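Local coordinates for putative NADPH:quinone reductase (Bacillus thuringiensis, PDB 3GMS), which is a putative NADPH:quinone reductase, which probably uses NADPH to reduce quinones or related substrates, at residues Cys136-Asn141 with Arg269-Glu274; Val74-Val77 with Ser82-Leu85; His11-Pro16 with Ala55-Ile60; Ala122-Ile127 with Arg297-His302. All coordinates share one frame; numbering follows the deposited sequence. Where two conformers were deposited one is given.

Overall arrangement
From the N terminus, contact 3 closes first, joining the loop after strand 4-10 to the loop after helix 46-49. Contact 2 follows in series as a short closure between strand 71-77 and the turn before strand 89-92. Contact 4 opens next, and within its long loop lies contact 1, which links the last part of helix 127-139 to helix 268-274; the parallel six-stranded sheet falls between the segments of both. Contact 4 closes at the start of strand 301-306, bringing the chain back to the mixed sheet that contact 2 also reaches. Contact 1 touches contact 4 through Asn-272 and Tyr-126, and contact 3 through Arg-269 and Arg-59.

Contact 1. Residues Cys136-Asn141 with Arg269-Glu274; sequences CTETLN and RHWNDE
The indole NE1 of Trp-271 donates to OE1 of Glu-138 across 2.9 Å, with an N-H...O angle of 164° that makes the bond nearly straight. The oxygen sits at the edge of the indole, close to the ring plane, where the N-H points. On the acceptor side, OE1 is met from above the carboxylate plane, 51° out of it, and the two flat groups are inclined 62° to each other. Glu-138 reaches across with CG anti to its carbonyl carbon and the chain extended beyond, meeting the tryptophan side chain at about a right angle. Its second oxygen, OE2, lies 3.9 Å from Trp-271 CZ2 and forms a salt bridge with Lys-279. The bond joins the last part of helix 127-139, which contains a wider pi-type turn, to helix 268-274, which follows the outermost strand 262-265 of the parallel sheet. That sheet has the 3-2-1-4-5-6 strand order of a Rossmann fold, as expected of the nucleotide-binding part of a zinc-binding-dehydrogenase relative. The indole also packs on Leu-130 and Val-134 of helix 127-139 and on Phe-266. The N-H of this buried ring is thus satisfied, while Lys-279 would probably stabilise the negative charge of the carboxylate and favour its ionised form.

Contact 2. Residues Val74-Val77 with Ser82-Leu85; sequences VENV and SREL
Arg-83 leaves the short 3-10 turn and curls back over Val-77, its CG lying 3.8 Å from Val-77 CG2. Beyond CB the chain runs with CG anti to the carbonyl carbon and then bends at chi3 (65°), which turns the guanidinium back toward the strand. At the tip NH1 donates to Asn-76 OD1 over 3.2 Å, almost in line with the amide C=O, and NH2 adds a weak bond to the same oxygen. The amide and guanidinium planes stand nearly perpendicular, 84° apart. NH1 has a further partner in a water at 2.7 Å, which in turn donates to Val-77 O at 2.8 Å. Asn-76 OD1 is itself held from its own strand: Val-77 N donates to it at 2.9 Å from above the carbonyl plane. Deeper in the contact the chemistry changes. Val-74 CG2 meets Leu-85 CG at 4.2 Å, Val-77 CG1 lies as far from Leu-85 CB, and all three side chains also rest on Val-35 of strand 34-43. The segment 82-85 thus folds over the end of strand 71-77 in the connection to its antiparallel neighbour 89-92, within the GroES-like domain. Beside Val-77, Glu-75 and Asn-76 together face Phe-36 in a classic beta bulge. Since a neutral amide and a water receive the guanidinium, the two segments are joined here by hydrogen bonds and not by a salt bridge, with an apolar layer of Val-74, Val-77 and Leu-85 beneath.

Contact 3. Residues His11-Pro16 with Ala55-Ile60; sequences HKFGNP and AYAHRI
Phe-13 is the sole residue of 11-16 to touch 55-60, and it does so with the far end of its ring. CZ lies 3.4 Å from Ile-60 O, which sits at the ring edge near its plane, and CE2 comes to 3.5 Å from Ala-57 CA. The methyl of Ala-57 is slightly farther, with CB 3.8 Å from Phe-13 CE2, and Ile-60 CB stands 4.1 Å from Phe-13 CZ. These approaches form the tight part. The aromatic side chain gets there with CG anti to its carbonyl carbon (chi1 -61°), pointing its CZ corner at the turn. On the loose side, the branches of Ile-60 lead away from the ring, and Ala-55 and His-58 direct their CB atoms away at the exposed surface. The turn itself is kept in shape by Tyr-56 O, which accepts from both Arg-59 N and Ile-60 N. Both segments are loops: one follows strand 4-10, the other follows helix 46-49 in the GroES-like part of the chain. Phe-13 also packs on Leu-62, and Gly-14 beside it is tied by a backbone hydrogen bond to Ile-52, so the two loops meet at more than one point. No hydrogen bond crosses between 11-16 and 55-60; the contact is a matter of van der Waals fit, perhaps aided by a mildly favourable meeting of the Ile-60 carbonyl with the positive rim of the ring.

Contact 4. Residues Ala122-Ile127 with Arg297-His302; sequences AAQMYI and RFMKVH
A Met-aromatic contact pairs Met-125 with Phe-298 where the polypeptide enters and leaves the long excursion that holds the Rossmann-type sheet. Met-125 SD stands 5.0 Å from the centroid of the Phe-298 ring, at its edge and essentially in plane, with CZ of Phe-298 3.8 Å from the sulfur. With CG anti to the backbone N (chi1 -170°), a bend at chi2 brings SD to the ring edge; a further bend at chi3 sets CE, 3.9 Å from Phe-298 CE2. Gln-124 serves the same ring differently: its backbone O lies over one face, displaced toward the rim, and its CB touches Phe-298 CD2 at 3.8 Å. The amide of Gln-124 runs on past Phe-298 CB, and NE2 donates to Met-299 O at 3.3 Å with an N-H...O angle of 161°, in the carbonyl plane and on a lone pair. NE2 also bonds to Phe-120 O, so two backbone carbonyls fix the rotation of this buried amide. Both residues belong to a type I turn from Ala-122 to Met-125. Helix 277-292 completes the apolar surroundings, giving Phe-284, Leu-287 and Val-291 to Met-125, while Phe-298 also packs on Leu-160 of helix 156-168 and Gln-124 lies on Lys-326 and Phe-328 of strand 326-330.

Contact 1. Residues Cys136-Asn141 with Arg269-Glu274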
loop_
_atom_site.group_PDB
_atom_site.type_symbol
_atom_site.label_atom_id
_atom_site.label_comp_id
_atom_site.label_asym_id
_atom_site.label_seq_id
_atom_site.Cartn_x
_atom_site.Cartn_y
_atom_site.Cartn_z
ATOM N N CYS A 136 -1.802 -10.355 7.152
ATOM C CA CYS A 136 -1.605 -10.877 8.521
ATOM C C CYS A 136 -2.833 -11.608 9.091
ATOM O O CYS A 136 -2.699 -12.686 9.674
ATOM C CB CYS A 136 -1.156 -9.776 9.512
ATOM S SG CYS A 136 0.564 -9.231 9.227
ATOM N N THR A 137 -4.018 -11.059 8.921
ATOM C CA THR A 137 -5.139 -11.587 9.678
ATOM C C THR A 137 -5.996 -12.571 8.898
ATOM O O THR A 137 -6.767 -13.343 9.505
ATOM C CB THR A 137 -6.017 -10.473 10.243
ATOM O OG1 THR A 137 -6.602 -9.684 9.186
ATOM C CG2 THR A 137 -5.192 -9.583 11.204
ATOM N N GLU A 138 -5.895 -12.520 7.571
ATOM C CA GLU A 138 -6.760 -13.335 6.730
ATOM C C GLU A 138 -5.988 -14.270 5.852
ATOM O O GLU A 138 -6.195 -15.494 5.927
ATOM C CB GLU A 138 -7.728 -12.453 5.928
ATOM C CG GLU A 138 -8.704 -11.729 6.819
ATOM C CD GLU A 138 -9.880 -11.119 6.062
ATOM O OE1 GLU A 138 -10.135 -11.491 4.884
ATOM O OE2 GLU A 138 -10.551 -10.258 6.669
ATOM N N THR A 139 -5.090 -13.734 5.028
ATOM C CA THR A 139 -4.448 -14.537 4.004
ATOM C C THR A 139 -3.471 -15.527 4.651
ATOM O O THR A 139 -3.443 -16.716 4.311
ATOM C CB THR A 139 -3.677 -13.656 3.000
ATOM O OG1 THR A 139 -4.415 -12.424 2.750
ATOM C CG2 THR A 139 -3.438 -14.452 1.712
ATOM N N LEU A 140 -2.705 -15.040 5.612
ATOM C CA LEU A 140 -1.819 -15.918 6.381
ATOM C C LEU A 140 -2.464 -16.375 7.688
ATOM O O LEU A 140 -2.068 -17.407 8.234
ATOM C CB LEU A 140 -0.478 -15.248 6.672
ATOM C CG LEU A 140 0.398 -14.804 5.502
ATOM C CD1 LEU A 140 1.554 -13.960 6.059
ATOM C CD2 LEU A 140 0.944 -15.976 4.668
ATOM N N ASN A 141 -3.438 -15.613 8.174
ATOM C CA ASN A 141 -4.078 -15.849 9.460
ATOM C C ASN A 141 -3.061 -16.250 10.539
ATOM O O ASN A 141 -3.118 -17.371 11.090
ATOM C CB ASN A 141 -5.157 -16.925 9.336
ATOM C CG ASN A 141 -5.974 -17.059 10.587
ATOM O OD1 ASN A 141 -5.999 -16.156 11.434
ATOM N ND2 ASN A 141 -6.652 -18.195 10.725
ATOM N N ARG A 269 -6.557 -5.701 -5.063
ATOM C CA ARG A 269 -7.555 -5.749 -6.145
ATOM C C ARG A 269 -8.581 -6.881 -5.926
ATOM O O ARG A 269 -9.815 -6.680 -6.024
ATOM C CB ARG A 269 -6.780 -6.060 -7.441
ATOM C CG ARG A 269 -7.502 -5.920 -8.718
ATOM C CD ARG A 269 -6.483 -5.467 -9.743
ATOM N NE ARG A 269 -5.621 -6.576 -10.163
ATOM C CZ ARG A 269 -6.025 -7.528 -11.000
ATOM N NH1 ARG A 269 -7.268 -7.495 -11.482
ATOM N NH2 ARG A 269 -5.195 -8.501 -11.364
ATOM N N HIS A 270 -8.054 -8.069 -5.673
ATOM C CA HIS A 270 -8.876 -9.250 -5.501
ATOM C C HIS A 270 -9.573 -9.260 -4.165
ATOM O O HIS A 270 -10.769 -9.499 -4.114
ATOM C CB HIS A 270 -8.004 -10.492 -5.683
ATOM C CG HIS A 270 -7.453 -10.591 -7.070
ATOM N ND1 HIS A 270 -8.198 -10.261 -8.186
ATOM C CD2 HIS A 270 -6.232 -10.943 -7.523
ATOM C CE1 HIS A 270 -7.466 -10.448 -9.273
ATOM N NE2 HIS A 270 -6.264 -10.844 -8.890
ATOM N N TRP A 271 -8.829 -8.983 -3.093
ATOM C CA TRP A 271 -9.450 -8.965 -1.754
ATOM C C TRP A 271 -10.691 -8.051 -1.699
ATOM O O TRP A 271 -11.761 -8.430 -1.165
ATOM C CB TRP A 271 -8.459 -8.557 -0.685
ATOM C CG TRP A 271 -9.080 -8.750 0.702
ATOM C CD1 TRP A 271 -9.249 -9.926 1.349
ATOM C CD2 TRP A 271 -9.647 -7.729 1.545
ATOM N NE1 TRP A 271 -9.858 -9.703 2.589
ATOM C CE2 TRP A 271 -10.112 -8.368 2.727
ATOM C CE3 TRP A 271 -9.781 -6.337 1.433
ATOM C CZ2 TRP A 271 -10.722 -7.661 3.781
ATOM C CZ3 TRP A 271 -10.354 -5.622 2.494
ATOM C CH2 TRP A 271 -10.829 -6.298 3.653
ATOM N N ASN A 272 -10.543 -6.842 -2.235
ATOM C CA ASN A 272 -11.659 -5.890 -2.373
ATOM C C ASN A 272 -12.922 -6.521 -2.949
ATOM O O ASN A 272 -14.024 -6.175 -2.528
ATOM C CB ASN A 272 -11.261 -4.710 -3.268
ATOM C CG ASN A 272 -10.349 -3.693 -2.564
ATOM O OD1 ASN A 272 -10.050 -3.810 -1.377
ATOM N ND2 ASN A 272 -9.913 -2.679 -3.318
ATOM N N ASP A 273 -12.770 -7.430 -3.910
ATOM C CA ASP A 273 -13.921 -8.069 -4.549
ATOM C C ASP A 273 -14.397 -9.330 -3.844
ATOM O O ASP A 273 -15.465 -9.806 -4.196
ATOM C CB ASP A 273 -13.603 -8.419 -6.002
ATOM C CG ASP A 273 -13.561 -7.192 -6.909
ATOM O OD1 ASP A 273 -14.074 -6.131 -6.532
ATOM O OD2 ASP A 273 -13.018 -7.308 -8.027
ATOM N N GLU A 274 -13.605 -9.856 -2.892
ATOM C CA GLU A 274 -13.859 -11.105 -2.159
ATOM C C GLU A 274 -14.609 -10.882 -0.860
ATOM O O GLU A 274 -15.073 -11.843 -0.194
ATOM C CB GLU A 274 -12.525 -11.794 -1.896
ATOM C CG GLU A 274 -11.989 -12.400 -3.198
ATOM C CD GLU A 274 -10.534 -12.913 -3.118
ATOM O OE1 GLU A 274 -9.876 -12.859 -2.057
ATOM O OE2 GLU A 274 -10.085 -13.419 -4.162
#

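Contact 2. Residues Val74-Val77 with Ser82-Leu85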
loop_
_atom_site.group_PDB
_atom_site.type_symbol
_atom_site.label_atom_id
_atom_site.label_comp_id
_atom_site.label_asym_id
_atom_site.label_seq_id
_atom_site.Cartn_x
_atom_site.Cartn_y
_atom_site.Cartn_z
ATOM N N VAL A 74 -16.299 15.958 0.918
ATOM C CA VAL A 74 -17.435 15.724 0.061
ATOM C C VAL A 74 -18.074 17.063 -0.231
ATOM O O VAL A 74 -18.374 17.807 0.713
ATOM C CB VAL A 74 -18.494 14.839 0.752
ATOM C CG1 VAL A 74 -19.734 14.633 -0.134
ATOM C CG2 VAL A 74 -17.921 13.496 1.177
ATOM N N GLU A 75 -18.248 17.357 -1.520
ATOM C CA GLU A 75 -18.859 18.614 -2.002
ATOM C C GLU A 75 -20.281 18.409 -2.498
ATOM O O GLU A 75 -21.110 19.345 -2.468
ATOM C CB GLU A 75 -18.060 19.189 -3.175
ATOM C CG GLU A 75 -16.655 19.600 -2.852
ATOM C CD GLU A 75 -16.552 20.993 -2.289
ATOM O OE1 GLU A 75 -17.014 21.220 -1.148
ATOM O OE2 GLU A 75 -15.980 21.851 -2.996
ATOM N N ASN A 76 -20.545 17.222 -3.030
ATOM C CA ASN A 76 -21.880 16.918 -3.582
ATOM C C ASN A 76 -22.077 15.414 -3.617
ATOM O O ASN A 76 -21.103 14.654 -3.545
ATOM C CB ASN A 76 -22.057 17.537 -4.971
ATOM C CG ASN A 76 -23.524 17.849 -5.289
ATOM O OD1 ASN A 76 -24.431 17.571 -4.479
ATOM N ND2 ASN A 76 -23.754 18.426 -6.463
ATOM N N VAL A 77 -23.322 14.972 -3.683
ATOM C CA VAL A 77 -23.648 13.551 -3.776
ATOM C C VAL A 77 -24.781 13.379 -4.790
ATOM O O VAL A 77 -25.540 14.325 -5.053
ATOM C CB VAL A 77 -24.039 12.929 -2.401
ATOM C CG1 VAL A 77 -22.863 12.995 -1.390
ATOM C CG2 VAL A 77 -25.314 13.588 -1.805
ATOM N N SER A 82 -27.255 10.047 0.939
ATOM C CA SER A 82 -27.561 10.971 2.027
ATOM C C SER A 82 -26.763 12.273 1.903
ATOM O O SER A 82 -25.523 12.249 1.783
ATOM C CB SER A 82 -27.283 10.310 3.368
ATOM O OG SER A 82 -27.524 11.231 4.409
ATOM N N ARG A 83 -27.473 13.404 1.943
ATOM C CA ARG A 83 -26.826 14.695 1.738
ATOM C C ARG A 83 -26.088 15.181 2.985
ATOM O O ARG A 83 -25.350 16.156 2.915
ATOM C CB ARG A 83 -27.799 15.737 1.171
ATOM C CG ARG A 83 -28.269 15.404 -0.259
ATOM C CD ARG A 83 -29.003 16.555 -0.944
ATOM N NE ARG A 83 -28.158 17.731 -1.177
ATOM C CZ ARG A 83 -27.350 17.900 -2.223
ATOM N NH1 ARG A 83 -27.240 16.972 -3.169
ATOM N NH2 ARG A 83 -26.637 19.011 -2.324
ATOM N N GLU A 84 -26.277 14.472 4.108
ATOM C CA GLU A 84 -25.522 14.712 5.361
ATOM C C GLU A 84 -24.040 14.468 5.171
ATOM O O GLU A 84 -23.228 14.916 5.967
ATOM C CB GLU A 84 -25.960 13.779 6.493
ATOM C CG GLU A 84 -27.412 13.331 6.482
ATOM C CD GLU A 84 -28.359 14.346 7.082
ATOM O OE1 GLU A 84 -29.402 13.913 7.639
ATOM O OE2 GLU A 84 -28.076 15.567 6.997
ATOM N N LEU A 85 -23.705 13.709 4.132
ATOM C CA LEU A 85 -22.326 13.419 3.797
ATOM C C LEU A 85 -21.599 14.660 3.315
ATOM O O LEU A 85 -20.388 14.743 3.446
ATOM C CB LEU A 85 -22.278 12.338 2.721
ATOM C CG LEU A 85 -21.124 11.336 2.723
ATOM C CD1 LEU A 85 -20.964 10.582 4.043
ATOM C CD2 LEU A 85 -21.320 10.337 1.577
HETATM O O HOH W 1 -28.119 14.622 -4.095
#

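Contact 3. Residues His11-Pro16 with Ala55-Ile60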
loop_
_atom_site.group_PDB
_atom_site.type_symbol
_atom_site.label_atom_id
_atom_site.label_comp_id
_atom_site.label_asym_id
_atom_site.label_seq_id
_atom_site.Cartn_x
_atom_site.Cartn_y
_atom_site.Cartn_z
ATOM N N HIS A 11 -1.646 9.617 -21.497
ATOM C CA HIS A 11 -2.341 9.115 -22.696
ATOM C C HIS A 11 -1.614 7.918 -23.289
ATOM O O HIS A 11 -2.186 7.199 -24.095
ATOM C CB HIS A 11 -2.486 10.228 -23.735
ATOM C CG HIS A 11 -3.296 11.387 -23.262
ATOM N ND1 HIS A 11 -4.615 11.573 -23.617
ATOM C CD2 HIS A 11 -2.973 12.425 -22.458
ATOM C CE1 HIS A 11 -5.072 12.668 -23.039
ATOM N NE2 HIS A 11 -4.092 13.211 -22.339
ATOM N N LYS A 12 -0.371 7.701 -22.862
ATOM C CA LYS A 12 0.388 6.525 -23.231
ATOM C C LYS A 12 1.115 6.022 -21.993
ATOM O O LYS A 12 1.379 6.804 -21.056
ATOM C CB LYS A 12 1.446 6.862 -24.315
ATOM C CG LYS A 12 0.900 7.495 -25.574
ATOM C CD LYS A 12 2.019 7.434 -26.628
ATOM C CE LYS A 12 1.530 7.904 -27.992
ATOM N NZ LYS A 12 1.348 9.387 -28.053
ATOM N N PHE A 13 1.439 4.734 -21.975
ATOM C CA PHE A 13 2.294 4.205 -20.930
ATOM C C PHE A 13 3.732 4.632 -21.221
ATOM O O PHE A 13 4.087 4.894 -22.378
ATOM C CB PHE A 13 2.204 2.673 -20.852
ATOM C CG PHE A 13 0.819 2.144 -20.542
ATOM C CD1 PHE A 13 0.166 2.473 -19.346
ATOM C CD2 PHE A 13 0.187 1.268 -21.440
ATOM C CE1 PHE A 13 -1.116 1.960 -19.058
ATOM C CE2 PHE A 13 -1.094 0.746 -21.163
ATOM C CZ PHE A 13 -1.738 1.089 -19.965
ATOM N N GLY A 14 4.537 4.745 -20.176
ATOM C CA GLY A 14 5.967 5.026 -20.313
ATOM C C GLY A 14 6.498 5.538 -19.003
ATOM O O GLY A 14 5.839 5.398 -17.965
ATOM N N ASN A 15 7.694 6.103 -19.033
ATOM C CA ASN A 15 8.262 6.750 -17.844
ATOM C C ASN A 15 7.334 7.887 -17.428
ATOM O O ASN A 15 6.906 8.677 -18.250
ATOM C CB ASN A 15 9.663 7.298 -18.151
ATOM C CG ASN A 15 10.642 6.216 -18.562
ATOM O OD1 ASN A 15 10.628 5.108 -18.024
ATOM N ND2 ASN A 15 11.544 6.550 -19.502
ATOM N N PRO A 16 6.971 7.947 -16.131
ATOM C CA PRO A 16 6.045 9.012 -15.736
ATOM C C PRO A 16 6.557 10.403 -16.136
ATOM O O PRO A 16 5.766 11.284 -16.514
ATOM C CB PRO A 16 5.968 8.853 -14.210
ATOM C CG PRO A 16 6.176 7.385 -13.989
ATOM C CD PRO A 16 7.266 7.024 -15.021
ATOM N N ALA A 55 3.038 -1.868 -17.248
ATOM C CA ALA A 55 3.052 -3.238 -16.680
ATOM C C ALA A 55 1.677 -3.952 -16.699
ATOM O O ALA A 55 1.633 -5.179 -16.791
ATOM C CB ALA A 55 3.633 -3.237 -15.270
ATOM N N TYR A 56 0.574 -3.189 -16.629
ATOM C CA TYR A 56 -0.816 -3.729 -16.685
ATOM C C TYR A 56 -1.601 -3.177 -17.877
ATOM O O TYR A 56 -2.773 -2.797 -17.745
ATOM C CB TYR A 56 -1.607 -3.423 -15.400
ATOM C CG TYR A 56 -0.836 -3.660 -14.126
ATOM C CD1 TYR A 56 -0.762 -2.670 -13.140
ATOM C CD2 TYR A 56 -0.176 -4.875 -13.910
ATOM C CE1 TYR A 56 -0.053 -2.885 -11.962
ATOM C CE2 TYR A 56 0.549 -5.100 -12.742
ATOM C CZ TYR A 56 0.611 -4.100 -11.772
ATOM O OH TYR A 56 1.335 -4.339 -10.618
ATOM N N ALA A 57 -0.954 -3.172 -19.044
ATOM C CA ALA A 57 -1.530 -2.654 -20.285
ATOM C C ALA A 57 -2.975 -3.110 -20.568
ATOM O O ALA A 57 -3.823 -2.316 -20.998
ATOM C CB ALA A 57 -0.609 -3.000 -21.464
ATOM N N HIS A 58 -3.258 -4.380 -20.309
ATOM C CA HIS A 58 -4.529 -4.959 -20.736
ATOM C C HIS A 58 -5.688 -4.592 -19.811
ATOM O O HIS A 58 -6.855 -4.653 -20.212
ATOM C CB HIS A 58 -4.385 -6.476 -20.937
ATOM C CG HIS A 58 -3.219 -6.850 -21.806
ATOM N ND1 HIS A 58 -3.148 -6.503 -23.142
ATOM C CD2 HIS A 58 -2.064 -7.502 -21.524
ATOM C CE1 HIS A 58 -2.006 -6.942 -23.647
ATOM N NE2 HIS A 58 -1.331 -7.553 -22.688
ATOM N N ARG A 59 -5.376 -4.198 -18.581
ATOM C CA ARG A 59 -6.437 -3.825 -17.652
ATOM C C ARG A 59 -6.557 -2.335 -17.329
ATOM O O ARG A 59 -7.546 -1.918 -16.729
ATOM C CB ARG A 59 -6.428 -4.689 -16.374
ATOM C CG ARG A 59 -5.071 -5.291 -15.933
ATOM C CD ARG A 59 -5.230 -5.930 -14.546
ATOM N NE ARG A 59 -5.308 -4.885 -13.524
ATOM C CZ ARG A 59 -4.328 -4.577 -12.674
ATOM N NH1 ARG A 59 -3.192 -5.269 -12.660
ATOM N NH2 ARG A 59 -4.500 -3.592 -11.812
ATOM N N ILE A 60 -5.586 -1.518 -17.735
ATOM C CA ILE A 60 -5.703 -0.068 -17.519
ATOM C C ILE A 60 -5.979 0.619 -18.853
ATOM O O ILE A 60 -5.091 0.655 -19.692
ATOM C CB ILE A 60 -4.414 0.576 -16.896
ATOM C CG1 ILE A 60 -3.890 -0.213 -15.669
ATOM C CG2 ILE A 60 -4.666 2.041 -16.573
ATOM C CD1 ILE A 60 -4.617 0.071 -14.318
#

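Contact 4. Residues Ala122-Ile127 with Arg297-His302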
loop_
_atom_site.group_PDB
_atom_site.type_symbol
_atom_site.label_atom_id
_atom_site.label_comp_id
_atom_site.label_asym_id
_atom_site.label_seq_id
_atom_site.Cartn_x
_atom_site.Cartn_y
_atom_site.Cartn_z
ATOM N N ALA A 122 -4.451 10.309 7.254
ATOM C CA ALA A 122 -5.580 9.763 6.524
ATOM C C ALA A 122 -5.235 9.379 5.081
ATOM O O ALA A 122 -5.679 8.344 4.556
ATOM C CB ALA A 122 -6.757 10.788 6.527
ATOM N N ALA A 123 -4.397 10.194 4.468
ATOM C CA ALA A 123 -4.028 9.981 3.084
ATOM C C ALA A 123 -3.199 8.691 2.871
ATOM O O ALA A 123 -2.877 8.332 1.719
ATOM C CB ALA A 123 -3.259 11.227 2.578
ATOM N N GLN A 124 -2.786 8.052 3.969
ATOM C CA GLN A 124 -1.953 6.846 3.927
ATOM C C GLN A 124 -2.668 5.613 4.448
ATOM O O GLN A 124 -2.050 4.525 4.598
ATOM C CB GLN A 124 -0.650 7.061 4.715
ATOM C CG GLN A 124 0.281 8.131 4.167
ATOM C CD GLN A 124 1.468 8.273 5.092
ATOM O OE1 GLN A 124 2.359 7.438 5.077
ATOM N NE2 GLN A 124 1.426 9.257 5.971
ATOM N N MET A 125 -3.990 5.743 4.661
ATOM C CA MET A 125 -4.758 4.715 5.375
ATOM C C MET A 125 -5.068 3.434 4.570
ATOM O O MET A 125 -5.347 2.395 5.160
ATOM C CB MET A 125 -6.076 5.318 5.897
ATOM C CG MET A 125 -6.933 4.439 6.886
ATOM S SD MET A 125 -6.243 4.356 8.583
ATOM C CE MET A 125 -6.305 6.054 9.025
ATOM N N TYR A 126 -5.017 3.523 3.242
ATOM C CA TYR A 126 -5.549 2.464 2.385
ATOM C C TYR A 126 -4.515 1.431 1.990
ATOM O O TYR A 126 -4.481 0.350 2.520
ATOM C CB TYR A 126 -6.205 3.098 1.168
ATOM C CG TYR A 126 -6.778 2.160 0.107
ATOM C CD1 TYR A 126 -7.264 0.863 0.421
ATOM C CD2 TYR A 126 -6.895 2.621 -1.206
ATOM C CE1 TYR A 126 -7.808 0.053 -0.586
ATOM C CE2 TYR A 126 -7.444 1.832 -2.215
ATOM C CZ TYR A 126 -7.901 0.550 -1.888
ATOM O OH TYR A 126 -8.442 -0.244 -2.880
ATOM N N ILE A 127 -3.628 1.758 1.066
ATOM C CA ILE A 127 -2.912 0.701 0.388
ATOM C C ILE A 127 -1.997 -0.149 1.291
ATOM O O ILE A 127 -2.145 -1.362 1.328
ATOM C CB ILE A 127 -2.088 1.284 -0.826
ATOM C CG1 ILE A 127 -3.059 1.821 -1.904
ATOM C CG2 ILE A 127 -1.231 0.195 -1.451
ATOM C CD1 ILE A 127 -3.900 0.751 -2.569
ATOM N N ARG A 297 1.159 3.743 13.471
ATOM C CA ARG A 297 1.561 5.073 13.039
ATOM C C ARG A 297 2.150 4.994 11.640
ATOM O O ARG A 297 2.790 3.997 11.288
ATOM C CB ARG A 297 2.627 5.657 13.980
ATOM C CG ARG A 297 2.137 5.877 15.417
ATOM C CD ARG A 297 3.271 6.434 16.261
ATOM N NE ARG A 297 4.206 5.364 16.612
ATOM C CZ ARG A 297 5.496 5.545 16.891
ATOM N NH1 ARG A 297 6.030 6.763 16.863
ATOM N NH2 ARG A 297 6.254 4.502 17.212
ATOM N N PHE A 298 1.922 6.036 10.839
ATOM C CA PHE A 298 2.332 5.953 9.432
ATOM C C PHE A 298 3.614 6.727 9.242
ATOM O O PHE A 298 4.166 7.254 10.227
ATOM C CB PHE A 298 1.205 6.388 8.468
ATOM C CG PHE A 298 -0.065 5.589 8.602
ATOM C CD1 PHE A 298 -0.040 4.235 8.953
ATOM C CD2 PHE A 298 -1.304 6.190 8.357
ATOM C CE1 PHE A 298 -1.225 3.491 9.100
ATOM C CE2 PHE A 298 -2.478 5.452 8.462
ATOM C CZ PHE A 298 -2.439 4.078 8.840
ATOM N N MET A 299 4.094 6.790 7.995
ATOM C CA MET A 299 5.352 7.469 7.702
ATOM C C MET A 299 5.259 8.987 7.884
ATOM O O MET A 299 4.239 9.599 7.657
ATOM C CB MET A 299 5.840 7.130 6.290
ATOM C CG MET A 299 5.883 5.654 5.961
ATOM S SD MET A 299 7.305 4.786 6.683
ATOM C CE MET A 299 8.628 5.951 6.340
ATOM N N LYS A 300 6.357 9.593 8.311
ATOM C CA LYS A 300 6.384 11.054 8.432
ATOM C C LYS A 300 6.361 11.678 7.014
ATOM O O LYS A 300 6.624 11.005 6.002
ATOM C CB LYS A 300 7.636 11.478 9.211
ATOM C CG LYS A 300 8.879 10.794 8.692
ATOM C CD LYS A 300 10.032 10.874 9.677
ATOM C CE LYS A 300 11.349 10.642 8.958
ATOM N NZ LYS A 300 12.446 10.817 9.928
ATOM N N VAL A 301 6.013 12.952 6.919
ATOM C CA VAL A 301 6.032 13.624 5.646
ATOM C C VAL A 301 7.457 13.948 5.179
ATOM O O VAL A 301 8.187 14.674 5.883
ATOM C CB VAL A 301 5.218 14.943 5.711
ATOM C CG1 VAL A 301 5.126 15.578 4.356
ATOM C CG2 VAL A 301 3.790 14.647 6.230
ATOM N N HIS A 302 7.822 13.465 3.992
ATOM C CA HIS A 302 9.081 13.861 3.309
ATOM C C HIS A 302 8.996 15.265 2.706
ATOM O O HIS A 302 9.823 16.131 2.996
ATOM C CB HIS A 302 9.455 12.837 2.214
ATOM C CG HIS A 302 10.730 13.152 1.470
ATOM N ND1 HIS A 302 10.791 14.050 0.423
ATOM C CD2 HIS A 302 11.989 12.659 1.617
ATOM C CE1 HIS A 302 12.031 14.108 -0.035
ATOM N NE2 HIS A 302 12.778 13.273 0.670
#